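Long-range contact in transcription antitermination protein NusB (Thermotoga maritima, PDB 1TZV), which probably binds the boxA antiterminator sequence of ribosomal RNA operons and acts in the transcription antitermination needed to transcribe their genes: residues Q29-I34 against D46-I51. Residues are numbered along the deposited sequence; the frame is centred on the assembly and turned at random.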
loop_
_atom_site.group_PDB
_atom_site.type_symbol
_atom_site.label_atom_id
_atom_site.label_comp_id
_atom_site.label_asym_id
_atom_site.label_seq_id
_atom_site.Cartn_x
_atom_site.Cartn_y
_atom_site.Cartn_z
ATOM N N GLN A 29 12.413 3.350 -10.470
ATOM C CA GLN A 29 13.763 2.798 -10.521
ATOM C C GLN A 29 14.075 2.009 -9.265
ATOM O O GLN A 29 14.719 0.961 -9.309
ATOM C CB GLN A 29 14.801 3.913 -10.701
ATOM C CG GLN A 29 15.056 4.261 -12.157
ATOM C CD GLN A 29 15.547 3.063 -12.957
ATOM O OE1 GLN A 29 16.627 2.527 -12.699
ATOM N NE2 GLN A 29 14.749 2.633 -13.929
ATOM N N ILE A 30 13.615 2.515 -8.126
ATOM C CA ILE A 30 13.831 1.806 -6.875
ATOM C C ILE A 30 13.151 0.432 -6.946
ATOM O O ILE A 30 13.730 -0.559 -6.534
ATOM C CB ILE A 30 13.287 2.607 -5.686
ATOM C CG1 ILE A 30 14.138 3.876 -5.515
ATOM C CG2 ILE A 30 13.322 1.758 -4.428
ATOM C CD1 ILE A 30 13.640 4.820 -4.439
ATOM N N LEU A 31 11.931 0.375 -7.483
ATOM C CA LEU A 31 11.250 -0.919 -7.596
ATOM C C LEU A 31 12.057 -1.873 -8.477
ATOM O O LEU A 31 12.159 -3.062 -8.176
ATOM C CB LEU A 31 9.834 -0.765 -8.170
ATOM C CG LEU A 31 9.112 -2.101 -8.412
ATOM C CD1 LEU A 31 8.847 -2.804 -7.082
ATOM C CD2 LEU A 31 7.812 -1.884 -9.153
ATOM N N GLU A 32 12.635 -1.363 -9.565
ATOM C CA GLU A 32 13.430 -2.232 -10.443
ATOM C C GLU A 32 14.643 -2.867 -9.754
ATOM O O GLU A 32 15.093 -3.945 -10.155
ATOM C CB GLU A 32 13.878 -1.476 -11.699
ATOM C CG GLU A 32 12.726 -1.119 -12.645
ATOM C CD GLU A 32 11.856 -2.312 -13.016
ATOM O OE1 GLU A 32 12.387 -3.359 -13.448
ATOM O OE2 GLU A 32 10.624 -2.207 -12.882
ATOM N N GLU A 33 15.185 -2.220 -8.726
ATOM C CA GLU A 33 16.325 -2.788 -7.998
ATOM C C GLU A 33 15.843 -3.963 -7.142
ATOM O O GLU A 33 16.564 -4.941 -6.929
ATOM C CB GLU A 33 16.967 -1.757 -7.069
ATOM C CG GLU A 33 17.526 -0.511 -7.741
ATOM C CD GLU A 33 18.166 0.435 -6.738
ATOM O OE1 GLU A 33 17.928 0.263 -5.523
ATOM O OE2 GLU A 33 18.896 1.353 -7.163
ATOM N N ILE A 34 14.610 -3.854 -6.653
ATOM C CA ILE A 34 14.004 -4.875 -5.798
ATOM C C ILE A 34 13.548 -6.084 -6.606
ATOM O O ILE A 34 13.755 -7.235 -6.199
ATOM C CB ILE A 34 12.798 -4.262 -5.029
ATOM C CG1 ILE A 34 13.326 -3.248 -4.011
ATOM C CG2 ILE A 34 11.981 -5.340 -4.334
ATOM C CD1 ILE A 34 12.283 -2.255 -3.553
ATOM N N ASP A 46 2.484 -6.677 -12.046
ATOM C CA ASP A 46 1.614 -6.143 -11.007
ATOM C C ASP A 46 2.315 -5.091 -10.144
ATOM O O ASP A 46 1.769 -4.013 -9.937
ATOM C CB ASP A 46 1.091 -7.276 -10.121
ATOM C CG ASP A 46 0.185 -8.236 -10.869
ATOM O OD1 ASP A 46 -0.375 -7.844 -11.911
ATOM O OD2 ASP A 46 0.018 -9.380 -10.388
ATOM N N ALA A 47 3.515 -5.397 -9.666
ATOM C CA ALA A 47 4.243 -4.442 -8.824
ATOM C C ALA A 47 4.470 -3.129 -9.552
ATOM O O ALA A 47 4.285 -2.056 -8.984
ATOM C CB ALA A 47 5.548 -5.033 -8.375
ATOM N N ARG A 48 4.833 -3.209 -10.837
ATOM C CA ARG A 48 5.045 -1.999 -11.633
ATOM C C ARG A 48 3.747 -1.176 -11.775
ATOM O O ARG A 48 3.774 0.060 -11.685
ATOM C CB ARG A 48 5.611 -2.369 -13.024
ATOM C CG ARG A 48 7.034 -2.865 -12.950
ATOM C CD ARG A 48 7.505 -3.509 -14.265
ATOM N NE ARG A 48 8.878 -3.968 -14.109
ATOM C CZ ARG A 48 9.383 -5.052 -14.696
ATOM N NH1 ARG A 48 10.645 -5.390 -14.478
ATOM N NH2 ARG A 48 8.623 -5.784 -15.492
ATOM N N ARG A 49 2.619 -1.844 -12.009
ATOM C CA ARG A 49 1.346 -1.150 -12.142
ATOM C C ARG A 49 1.008 -0.443 -10.809
ATOM O O ARG A 49 0.566 0.718 -10.792
ATOM C CB ARG A 49 0.223 -2.134 -12.520
ATOM C CG ARG A 49 -1.120 -1.458 -12.688
ATOM C CD ARG A 49 -2.259 -2.434 -13.043
ATOM N NE ARG A 49 -2.549 -3.375 -11.962
ATOM C CZ ARG A 49 -2.122 -4.632 -11.937
ATOM N NH1 ARG A 49 -2.420 -5.412 -10.909
ATOM N NH2 ARG A 49 -1.417 -5.125 -12.947
ATOM N N TYR A 50 1.193 -1.161 -9.701
ATOM C CA TYR A 50 0.948 -0.581 -8.372
ATOM C C TYR A 50 1.788 0.682 -8.137
ATOM O O TYR A 50 1.266 1.735 -7.758
ATOM C CB TYR A 50 1.293 -1.588 -7.253
ATOM C CG TYR A 50 0.178 -2.517 -6.798
ATOM C CD1 TYR A 50 -0.405 -3.433 -7.685
ATOM C CD2 TYR A 50 -0.263 -2.515 -5.466
ATOM C CE1 TYR A 50 -1.385 -4.330 -7.248
ATOM C CE2 TYR A 50 -1.249 -3.406 -5.031
ATOM C CZ TYR A 50 -1.793 -4.309 -5.919
ATOM O OH TYR A 50 -2.703 -5.229 -5.454
ATOM N N ILE A 51 3.093 0.563 -8.349
ATOM C CA ILE A 51 3.978 1.703 -8.119
ATOM C C ILE A 51 3.622 2.876 -9.024
ATOM O O ILE A 51 3.580 4.019 -8.575
ATOM C CB ILE A 51 5.453 1.269 -8.262
ATOM C CG1 ILE A 51 5.878 0.519 -6.990
ATOM C CG2 ILE A 51 6.359 2.479 -8.527
ATOM C CD1 ILE A 51 5.826 1.362 -5.686
#
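L31 and E32 join helix 27-34 to A47, R48 and I51 of helix 41-56 in an antiparallel helix pair, a buried leucine contact bordered by a bidentate salt bridge. The N-to-C directions of the two short segments are 158° apart and their axes approach to 10.5 Å, a spacing that a leucine can bridge. With its CG anti to the backbone N (chi1 176°), L31 turns its side chain toward helix 41-56, and its CD2 methyl does most of the touching. L31 CD2 lies 4.0 Å from A47 CB and 3.8 Å from I51 CG1. The small side chain of A47 lets L31 CD2 come up to the helix backbone, 3.5 Å from A47 O, while branched I51 packs against it one turn further on.

E32 and R48, partly exposed at the border, have long, flexible, charged chains that can pair beside the apolar packing. E32 bends at chi2 (-52°), which brings its carboxylate to the edge of the R48 guanidinium; the side chains cross at about a right angle. R48 grips it side-on: NE gives a fairly straight bond to E32 OE2 (2.8 Å) and NH1 one to E32 OE1 (2.9 Å). Both oxygens offer their syn lone pairs, and the two flat groups, nearly coplanar, fix each other's rotation. A leucine in place of R48 would probably leave the E32 carboxylate without its charged mate and free to turn. The arrangement is that of an antiparallel helical hairpin, here within the all-helical NusB fold.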